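Local structure of 15-O-acetyltransferase (Fusarium sporotrichioides, 3FOT) at residues R47-D52 against V468-L473; G273-R278 against I492-N497; S307-A312 against S388-I393; Q311-L316 against Q508-F513. The protein acetylates the 15-hydroxyl of trichothecene precursors such as 15-deacetylcalonectrin in the biosynthesis of T-2 toxin and related Fusarium mycotoxins. One frame throughout, in Å; residues are numbered along the deposited sequence. Where two conformers were deposited one is given.

Contact 1: residues R47-D52 against V468-L473; sequences RRALYD and VVNQSL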
# COMPACT_ATOMS: atom_id res chain seq x y z
N ARG A 47 13.47 7.65 -8.32
CA ARG A 47 14.90 7.29 -8.31
C ARG A 47 15.49 7.16 -6.90
O ARG A 47 16.50 6.50 -6.72
CB ARG A 47 15.74 8.26 -9.16
CG ARG A 47 15.49 8.09 -10.64
CD ARG A 47 16.43 8.96 -11.50
NE ARG A 47 16.30 8.61 -12.91
CZ ARG A 47 16.91 7.59 -13.51
NH1 ARG A 47 17.70 6.76 -12.83
NH2 ARG A 47 16.72 7.37 -14.79
N ARG A 48 14.83 7.78 -5.92
CA ARG A 48 15.28 7.73 -4.54
C ARG A 48 14.40 6.81 -3.70
O ARG A 48 14.51 6.80 -2.48
CB ARG A 48 15.26 9.12 -3.94
CG ARG A 48 16.39 10.02 -4.40
CD ARG A 48 16.35 11.32 -3.60
NE ARG A 48 15.26 12.20 -4.04
CZ ARG A 48 14.64 13.09 -3.27
NH1 ARG A 48 14.97 13.23 -1.98
NH2 ARG A 48 13.68 13.85 -3.80
N ALA A 49 13.54 6.05 -4.38
CA ALA A 49 12.66 5.06 -3.72
C ALA A 49 11.72 5.69 -2.70
O ALA A 49 11.35 5.03 -1.72
CB ALA A 49 13.51 3.96 -3.06
N LEU A 50 11.32 6.94 -2.93
CA LEU A 50 10.63 7.72 -1.91
C LEU A 50 9.26 7.17 -1.56
O LEU A 50 8.81 7.39 -0.45
CB LEU A 50 10.53 9.21 -2.26
CG LEU A 50 11.85 10.01 -2.33
CD1 LEU A 50 11.52 11.49 -2.29
CD2 LEU A 50 12.80 9.60 -1.21
N TYR A 51 8.60 6.48 -2.49
CA TYR A 51 7.28 5.86 -2.20
C TYR A 51 7.26 4.32 -2.27
O TYR A 51 6.19 3.73 -2.43
CB TYR A 51 6.19 6.36 -3.16
CG TYR A 51 5.86 7.83 -3.08
CD1 TYR A 51 4.83 8.28 -2.26
CD2 TYR A 51 6.55 8.76 -3.85
CE1 TYR A 51 4.49 9.64 -2.20
CE2 TYR A 51 6.23 10.11 -3.80
CZ TYR A 51 5.21 10.55 -2.97
OH TYR A 51 4.88 11.89 -2.89
N ASP A 52 8.42 3.68 -2.16
CA ASP A 52 8.53 2.22 -2.37
C ASP A 52 7.63 1.48 -1.36
O ASP A 52 7.49 1.92 -0.20
CB ASP A 52 9.98 1.74 -2.20
CG ASP A 52 10.82 1.87 -3.47
OD1 ASP A 52 10.47 2.66 -4.39
OD2 ASP A 52 11.86 1.17 -3.56
N VAL A 468 4.36 -1.59 4.74
CA VAL A 468 4.99 -0.28 4.88
C VAL A 468 5.16 0.41 3.51
O VAL A 468 5.41 -0.24 2.49
CB VAL A 468 6.33 -0.35 5.68
CG1 VAL A 468 6.13 -1.06 7.04
CG2 VAL A 468 7.40 -1.05 4.90
N VAL A 469 4.97 1.73 3.50
CA VAL A 469 5.24 2.54 2.30
C VAL A 469 6.21 3.59 2.76
O VAL A 469 5.95 4.26 3.78
CB VAL A 469 3.98 3.23 1.77
CG1 VAL A 469 4.33 4.05 0.54
CG2 VAL A 469 2.93 2.18 1.43
N ASN A 470 7.34 3.74 2.06
CA ASN A 470 8.37 4.69 2.47
C ASN A 470 7.75 6.08 2.58
O ASN A 470 6.87 6.42 1.80
CB ASN A 470 9.51 4.76 1.46
CG ASN A 470 10.50 3.60 1.61
OD1 ASN A 470 10.50 2.87 2.60
ND2 ASN A 470 11.35 3.44 0.61
N GLN A 471 8.21 6.86 3.55
CA GLN A 471 7.70 8.22 3.76
C GLN A 471 8.86 9.22 3.71
O GLN A 471 9.78 9.17 4.54
CB GLN A 471 6.97 8.33 5.10
CG GLN A 471 6.61 9.77 5.53
CD GLN A 471 5.56 10.43 4.64
OE1 GLN A 471 5.75 10.57 3.43
NE2 GLN A 471 4.46 10.87 5.25
N SER A 472 8.80 10.11 2.71
CA SER A 472 9.77 11.17 2.53
C SER A 472 9.18 12.57 2.80
O SER A 472 9.89 13.56 2.70
CB SER A 472 10.28 11.14 1.09
OG SER A 472 9.21 11.47 0.19
N LEU A 473 7.88 12.63 3.08
CA LEU A 473 7.21 13.90 3.38
C LEU A 473 7.03 14.02 4.89
O LEU A 473 7.12 13.01 5.61
CB LEU A 473 5.88 14.02 2.61
CG LEU A 473 6.03 14.40 1.12
CD1 LEU A 473 4.73 14.26 0.35
CD2 LEU A 473 6.63 15.83 0.92
O HOH W 1 7.37 9.65 0.35
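Ala49 offers its carbonyl to Asn470: the amide ND2 reaches Ala49 O at 2.8 Å on an almost straight N-H...O line (174°), with the oxygen lying in the amide plane. The same oxygen also accepts from Asp52 N, closing a type I turn from Ala49 to Asp52. Outside the two segments Asn470 OD1 takes Trp138 NE1 and ND2 also meets Glu142, so the amide is fixed at both ends against helix 134-147. Ala49, with positive phi, is the C-prime residue of a Schellman motif that ends helix 43-46, and the turn leads the chain straight into strand 53-61 of the six-stranded mixed sheet, beside strand 457-469. Leu50 lays its CB and both methyls along Ser472, CD1 lying 3.4 Å from Ser472 OG. A water links the two backbones, donating to Leu50 O and accepting from Ser472 N, each at 2.8 Å; it sits over the centre of one face of the Tyr51 ring. At the ring's end Tyr51 OH comes to 4.0 Å from Leu473 CD1, while Tyr51 O, hydrogen-bonded to His186 ND1, lies against Val469 CG1. At Asp52 the main chain takes over: Asp52 O receives Asn470 N at 2.9 Å, and carboxylate OD2 hydrogen-bonds Ser154 OG.

Contact 2: residues G273-R278 against I492-N497; sequences GLALPR and IYNDAN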
# COMPACT_ATOMS: atom_id res chain seq x y z
N GLY A 273 13.51 19.12 7.13
CA GLY A 273 14.63 18.33 6.63
C GLY A 273 14.18 17.04 5.98
O GLY A 273 12.98 16.80 5.82
N LEU A 274 15.16 16.22 5.60
CA LEU A 274 14.91 14.92 4.98
C LEU A 274 15.99 13.95 5.44
O LEU A 274 17.19 14.26 5.35
CB LEU A 274 14.90 15.00 3.45
CG LEU A 274 14.64 13.71 2.62
CD1 LEU A 274 13.26 13.05 2.84
CD2 LEU A 274 14.85 13.99 1.13
N ALA A 275 15.56 12.80 5.95
CA ALA A 275 16.48 11.72 6.26
C ALA A 275 15.80 10.40 5.91
O ALA A 275 15.31 10.26 4.79
CB ALA A 275 16.95 11.79 7.72
N LEU A 276 15.71 9.46 6.85
CA LEU A 276 15.30 8.10 6.52
C LEU A 276 13.86 7.80 6.90
O LEU A 276 13.39 8.29 7.93
CB LEU A 276 16.23 7.11 7.23
CG LEU A 276 17.69 7.15 6.74
CD1 LEU A 276 18.64 6.36 7.62
CD2 LEU A 276 17.75 6.63 5.33
N PRO A 277 13.15 6.97 6.08
CA PRO A 277 11.81 6.54 6.50
C PRO A 277 11.90 5.61 7.69
O PRO A 277 12.81 4.76 7.75
CB PRO A 277 11.26 5.80 5.27
CG PRO A 277 12.46 5.34 4.54
CD PRO A 277 13.52 6.40 4.77
N ARG A 278 10.98 5.77 8.63
CA ARG A 278 10.95 4.91 9.79
C ARG A 278 9.52 4.52 10.08
O ARG A 278 8.59 5.12 9.53
CB ARG A 278 11.54 5.58 11.02
CG ARG A 278 12.99 6.01 10.90
CD ARG A 278 13.93 4.84 10.66
NE ARG A 278 15.33 5.25 10.75
CZ ARG A 278 16.37 4.43 10.62
NH1 ARG A 278 16.19 3.14 10.38
NH2 ARG A 278 17.61 4.90 10.74
N ILE A 492 4.16 5.57 9.65
CA ILE A 492 5.41 5.76 8.94
C ILE A 492 5.71 7.25 8.92
O ILE A 492 4.79 8.07 8.77
CB ILE A 492 5.37 5.19 7.51
CG1 ILE A 492 4.92 3.74 7.51
CG2 ILE A 492 6.73 5.25 6.87
CD1 ILE A 492 3.54 3.57 7.03
N TYR A 493 6.97 7.57 9.14
CA TYR A 493 7.37 8.96 9.25
C TYR A 493 8.78 9.05 8.74
O TYR A 493 9.44 8.02 8.53
CB TYR A 493 7.25 9.43 10.69
CG TYR A 493 8.21 8.82 11.67
CD1 TYR A 493 9.31 9.54 12.13
CD2 TYR A 493 8.02 7.52 12.17
CE1 TYR A 493 10.18 9.00 13.03
CE2 TYR A 493 8.88 6.98 13.08
CZ TYR A 493 9.96 7.73 13.52
OH TYR A 493 10.85 7.20 14.43
N ASN A 494 9.23 10.27 8.50
CA ASN A 494 10.61 10.48 8.15
C ASN A 494 11.34 10.97 9.39
O ASN A 494 10.88 11.90 10.04
CB ASN A 494 10.72 11.47 7.02
CG ASN A 494 12.08 11.46 6.40
OD1 ASN A 494 12.99 12.12 6.90
ND2 ASN A 494 12.25 10.64 5.37
N ASP A 495 12.48 10.35 9.71
CA ASP A 495 13.15 10.64 10.99
C ASP A 495 13.91 11.97 11.07
O ASP A 495 14.46 12.29 12.12
CB ASP A 495 13.99 9.47 11.52
CG ASP A 495 15.27 9.24 10.74
OD1 ASP A 495 15.61 10.02 9.84
OD2 ASP A 495 15.97 8.24 11.06
N ALA A 496 13.91 12.72 9.97
CA ALA A 496 14.34 14.12 10.01
C ALA A 496 13.28 14.98 10.69
O ALA A 496 13.61 16.03 11.28
CB ALA A 496 14.58 14.62 8.62
N ASN A 497 12.02 14.55 10.61
CA ASN A 497 10.89 15.42 10.94
C ASN A 497 10.29 15.19 12.33
O ASN A 497 9.67 16.11 12.90
CB ASN A 497 9.80 15.29 9.86
CG ASN A 497 10.33 15.50 8.46
OD1 ASN A 497 10.03 14.71 7.57
ND2 ASN A 497 11.14 16.55 8.25
O HOH W 2 18.51 7.85 10.74
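The start of strand 277-283 pairs antiparallel with the end of strand 486-494, and beyond the pairing the two chains stay laced together by side chains that bond to backbone. Arg278 and Tyr493 form the hydrogen-bonded pair, Arg278 N reaching Tyr493 O at 2.7 Å and Tyr493 N returning to Arg278 O; Pro277 and Asn494 are the non-hydrogen-bonded pair next to it. Asn494 then grips Ala275 twice. Its OD1 accepts Ala275 N at 2.8 Å on a lone pair in the carbonyl plane and, as an Asx turn, also Ala496 N, while its ND2 hydrogen-bonds Ala275 O from above the carbonyl plane and also Gln471 O. Asp495 works similarly one step along: its N binds Leu276 O, its OD1 takes Leu276 N at 3.0 Å, and its OD2 meets Arg278 NE in a salt bridge of 3.1 Å that is nearly straight and lies in the guanidinium plane, though the arginine comes from above the carboxylate plane. A water spans Asp495 OD2 and Arg278 NH2. The arginine bends at chi2 (-62°), which brings NE over to the aspartate while CB rests on a face of the Tyr493 ring, 4.0 Å from its centroid. Arg278 NH1 continues to Glu143 of helix 134-147, against which Leu276 and Pro277 also pack, whereas Tyr493 touches Glu500 and Val503 of helix 500-516.

Contact 3: residues S307-A312 against S388-I393; sequences SHLTQA and SACRNI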
# COMPACT_ATOMS: atom_id res chain seq x y z
N SER A 307 -12.16 1.58 10.55
CA SER A 307 -11.40 2.61 9.83
C SER A 307 -11.92 4.04 10.14
O SER A 307 -11.12 4.99 10.30
CB SER A 307 -11.48 2.37 8.33
OG SER A 307 -10.64 1.31 7.96
N HIS A 308 -13.24 4.19 10.21
CA HIS A 308 -13.84 5.47 10.64
C HIS A 308 -13.37 5.81 12.04
O HIS A 308 -12.95 6.93 12.32
CB HIS A 308 -15.37 5.40 10.64
CG HIS A 308 -15.96 5.21 9.28
ND1 HIS A 308 -16.97 4.30 9.04
CD2 HIS A 308 -15.71 5.81 8.10
CE1 HIS A 308 -17.32 4.35 7.77
NE2 HIS A 308 -16.56 5.26 7.17
N LEU A 309 -13.45 4.82 12.93
CA LEU A 309 -13.07 5.03 14.33
C LEU A 309 -11.61 5.41 14.45
O LEU A 309 -11.25 6.27 15.25
CB LEU A 309 -13.35 3.77 15.16
CG LEU A 309 -13.00 4.02 16.64
CD1 LEU A 309 -13.98 5.04 17.26
CD2 LEU A 309 -12.97 2.73 17.45
N THR A 310 -10.75 4.76 13.66
CA THR A 310 -9.34 5.10 13.68
C THR A 310 -9.12 6.56 13.25
O THR A 310 -8.36 7.29 13.86
CB THR A 310 -8.48 4.13 12.83
OG1 THR A 310 -8.73 2.80 13.28
CG2 THR A 310 -7.01 4.43 12.98
N GLN A 311 -9.78 6.96 12.17
CA GLN A 311 -9.67 8.34 11.72
C GLN A 311 -10.15 9.34 12.80
O GLN A 311 -9.56 10.41 12.98
CB GLN A 311 -10.42 8.52 10.39
CG GLN A 311 -10.46 9.97 9.88
CD GLN A 311 -9.12 10.49 9.42
OE1 GLN A 311 -8.83 10.50 8.21
NE2 GLN A 311 -8.29 10.96 10.37
N ALA A 312 -11.23 8.97 13.50
CA ALA A 312 -11.74 9.75 14.62
C ALA A 312 -10.67 9.89 15.74
O ALA A 312 -10.42 10.99 16.26
CB ALA A 312 -13.01 9.10 15.16
N SER A 388 -19.24 11.45 17.35
CA SER A 388 -19.47 12.68 16.56
C SER A 388 -18.51 12.73 15.38
O SER A 388 -18.90 12.97 14.23
CB SER A 388 -19.22 13.91 17.46
OG SER A 388 -19.40 15.13 16.76
N ALA A 389 -17.23 12.51 15.68
CA ALA A 389 -16.20 12.53 14.66
C ALA A 389 -16.46 11.45 13.59
O ALA A 389 -16.39 11.75 12.40
CB ALA A 389 -14.85 12.38 15.26
N CYS A 390 -16.78 10.23 14.02
CA CYS A 390 -17.12 9.15 13.06
C CYS A 390 -18.27 9.52 12.13
O CYS A 390 -18.23 9.23 10.95
CB CYS A 390 -17.50 7.85 13.76
SG CYS A 390 -16.11 7.00 14.56
N ARG A 391 -19.31 10.17 12.67
CA ARG A 391 -20.45 10.56 11.84
C ARG A 391 -20.06 11.64 10.82
O ARG A 391 -20.50 11.57 9.67
CB ARG A 391 -21.63 11.02 12.71
CG ARG A 391 -22.15 9.93 13.65
CD ARG A 391 -23.52 10.28 14.29
NE ARG A 391 -23.93 9.26 15.27
CZ ARG A 391 -24.42 8.06 14.95
NH1 ARG A 391 -24.58 7.72 13.67
NH2 ARG A 391 -24.75 7.20 15.90
N ASN A 392 -19.23 12.59 11.24
CA ASN A 392 -18.61 13.61 10.36
C ASN A 392 -17.76 12.95 9.27
O ASN A 392 -17.84 13.30 8.08
CB ASN A 392 -17.70 14.57 11.16
CG ASN A 392 -18.45 15.73 11.83
OD1 ASN A 392 -18.54 16.81 11.28
ND2 ASN A 392 -18.94 15.51 13.04
N ILE A 393 -16.92 12.00 9.67
CA ILE A 393 -16.08 11.26 8.72
C ILE A 393 -16.90 10.51 7.67
O ILE A 393 -16.67 10.64 6.47
CB ILE A 393 -15.11 10.30 9.47
CG1 ILE A 393 -14.13 11.11 10.30
CG2 ILE A 393 -14.32 9.36 8.47
CD1 ILE A 393 -13.63 10.37 11.54
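Two helices pack here largely through small and apolar side chains, with His308 and Gln311 at one side: the first half of helix 306-321 against the middle of the long helix 379-401, in a buried part of the fold away from the substrate-binding histidine. No hydrogen bond joins the segments. The axes of segments 307-312 and 388-393 approach to 8.4 Å, with 115° between the N-to-C directions, a spacing consistent with the alanine pair at one of the close approaches. Ala312 CB meets Ala389 CB at 3.8 Å, and the two CA atoms are only 5.3 Å apart. Ile393 inserts between His308, Gln311 and Ala312. With CG1 anti to its own carbonyl carbon (chi1 -65°) and the chain extended beyond, its CD1 enters the surface of the opposite helix, 3.4 Å from Ala312 N and 3.6 Å from His308 O, two atoms already bonded to each other within that helix. Gln311 lies across the same isoleucine, its CG 3.6 Å from CD1. The other branch, CG2, passes the His308 imidazole at 3.8 Å from CD2, the two side chains running antiparallel; ND1 of that ring is held by Thr305 N. On the other flank Cys390 SG rests 3.6 Å from Leu309 CA and also touches Ala312 CB and Leu309 CD1. Ile393 also meets Val363 and Ile365 of strand 358-365, while Ser307 and Gln311 touch Phe436 of strand 435-441. A helix pair of this kind beside the four-stranded mixed sheet that holds strand 435-441 is consistent with the alpha/beta architecture of BAHD-superfamily acyltransferases, in the CoA-dependent acyltransferase clan.

Contact 4: residues Q311-L316 against Q508-F513; sequences QAAIVL and QSIVEF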
# COMPACT_ATOMS: atom_id res chain seq x y z
N GLN A 311 -9.78 6.96 12.17
CA GLN A 311 -9.67 8.34 11.72
C GLN A 311 -10.15 9.34 12.80
O GLN A 311 -9.56 10.41 12.98
CB GLN A 311 -10.42 8.52 10.39
CG GLN A 311 -10.46 9.97 9.88
CD GLN A 311 -9.12 10.49 9.42
OE1 GLN A 311 -8.83 10.50 8.21
NE2 GLN A 311 -8.29 10.96 10.37
N ALA A 312 -11.23 8.97 13.50
CA ALA A 312 -11.74 9.75 14.62
C ALA A 312 -10.67 9.89 15.74
O ALA A 312 -10.42 10.99 16.26
CB ALA A 312 -13.01 9.10 15.16
N ALA A 313 -10.04 8.77 16.09
CA ALA A 313 -9.07 8.73 17.17
C ALA A 313 -7.81 9.54 16.81
O ALA A 313 -7.20 10.22 17.66
CB ALA A 313 -8.72 7.26 17.48
N ILE A 314 -7.45 9.49 15.52
CA ILE A 314 -6.36 10.31 14.99
C ILE A 314 -6.60 11.79 15.26
O ILE A 314 -5.70 12.51 15.72
CB ILE A 314 -6.15 10.02 13.48
CG1 ILE A 314 -5.46 8.64 13.37
CG2 ILE A 314 -5.35 11.13 12.79
CD1 ILE A 314 -5.49 8.03 11.94
N VAL A 315 -7.82 12.23 14.96
CA VAL A 315 -8.24 13.62 15.17
C VAL A 315 -8.28 13.99 16.65
O VAL A 315 -7.69 15.01 17.05
CB VAL A 315 -9.54 13.92 14.41
CG1 VAL A 315 -10.11 15.29 14.79
CG2 VAL A 315 -9.24 13.90 12.92
N LEU A 316 -8.89 13.14 17.48
CA LEU A 316 -8.90 13.41 18.93
C LEU A 316 -7.49 13.46 19.51
O LEU A 316 -7.18 14.31 20.37
CB LEU A 316 -9.76 12.40 19.70
CG LEU A 316 -11.25 12.80 19.92
CD1 LEU A 316 -11.97 13.11 18.63
CD2 LEU A 316 -12.01 11.71 20.67
N GLN A 508 0.27 5.81 20.67
CA GLN A 508 -0.35 5.30 21.90
C GLN A 508 -1.63 6.07 22.26
O GLN A 508 -2.61 5.50 22.77
CB GLN A 508 0.65 5.34 23.06
CG GLN A 508 1.77 4.27 22.94
CD GLN A 508 1.20 2.87 22.61
OE1 GLN A 508 1.43 2.32 21.52
NE2 GLN A 508 0.41 2.32 23.54
N SER A 509 -1.61 7.37 21.99
CA SER A 509 -2.79 8.21 22.21
C SER A 509 -3.96 7.77 21.34
O SER A 509 -5.12 7.67 21.80
CB SER A 509 -2.45 9.69 21.94
OG SER A 509 -3.60 10.52 22.20
N ILE A 510 -3.67 7.53 20.05
CA ILE A 510 -4.68 7.06 19.12
C ILE A 510 -5.23 5.74 19.62
O ILE A 510 -6.44 5.57 19.68
CB ILE A 510 -4.08 6.82 17.72
CG1 ILE A 510 -3.60 8.14 17.09
CG2 ILE A 510 -5.07 6.10 16.82
CD1 ILE A 510 -2.57 7.90 15.97
N VAL A 511 -4.34 4.82 19.97
CA VAL A 511 -4.77 3.49 20.45
C VAL A 511 -5.65 3.59 21.70
O VAL A 511 -6.69 2.91 21.81
CB VAL A 511 -3.54 2.56 20.71
CG1 VAL A 511 -3.97 1.28 21.41
CG2 VAL A 511 -2.84 2.21 19.38
N GLU A 512 -5.23 4.43 22.65
CA GLU A 512 -6.01 4.65 23.86
C GLU A 512 -7.44 5.13 23.57
O GLU A 512 -8.40 4.64 24.18
CB GLU A 512 -5.28 5.61 24.80
CG GLU A 512 -5.89 5.64 26.20
CD GLU A 512 -5.14 6.55 27.18
OE1 GLU A 512 -4.04 7.05 26.82
OE2 GLU A 512 -5.66 6.74 28.30
N PHE A 513 -7.60 6.08 22.65
CA PHE A 513 -8.96 6.52 22.29
C PHE A 513 -9.78 5.41 21.62
O PHE A 513 -10.96 5.26 21.92
CB PHE A 513 -8.94 7.75 21.38
CG PHE A 513 -8.63 9.04 22.10
CD1 PHE A 513 -9.40 9.46 23.20
CD2 PHE A 513 -7.60 9.87 21.63
CE1 PHE A 513 -9.14 10.69 23.84
CE2 PHE A 513 -7.32 11.10 22.28
CZ PHE A 513 -8.09 11.50 23.38
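Phe513 and Leu316 meet ring to methylene: Leu316 CB stands over one face of the phenyl, 4.0 Å from the centroid, displaced toward the CD2-CE2 side. The ring gets there because Phe513 CG is anti to its carbonyl carbon (chi1 -76°) and chi2 of -56° turns the plane to present its face. Leu316 itself is rotated off a staggered position about chi1. Phe513 CE2 also comes to 3.6 Å from Leu316 C, so the phenyl bears on the main chain of helix 306-321 as well as on the side chain. Nearer the crossing, Ala313 CB points into helix 500-516, 3.6 Å from Ile510 O, with Ile510 CG2 and Phe513 CB each at 3.9 Å around it. With a methyl at this position, the CA atoms of Ala313 and Ile510 lie 5.1 Å apart. Ile314 and Ile510 share one conformation, CG1 anti to the carbonyl carbon and the chain extended, and run alongside each other with their ends in the same direction; CG1 of Ile314 is 4.0 Å from CD1 of Ile510. The axes of segments 311-316 and 508-513 pass at 8.3 Å, with 124° between their directions. Beyond the pair, Phe513 stacks on His375, whose NE2 bonds Ser509 OG, and touches Gln382 of helix 379-401. Leu316 reaches Leu386 of that same helix, and Val511 touches His282 of strand 277-283.

In the fold
From the N terminus, contact 1 closes the longest loop, joining the turn before strand 53-61 to the end of strand 457-469. Contact 2 starts inside that loop, at 273-278, and ends beyond it at 492-497, so the two cross; they also touch, through a probable hydrogen bond from Asn494 ND2 to Gln471 O joining the loop after strand 457-469 to the four-stranded sheet. Contact 3 is nested within both loops. Contact 4 leaves from the same helix, 306-321, but runs on to helix 500-516 and so crosses contacts 1 and 2. Sharing Gln311 and Ala312, contacts 3 and 4 form a helical cluster whose centres lie over 20 Å from those of the first pair.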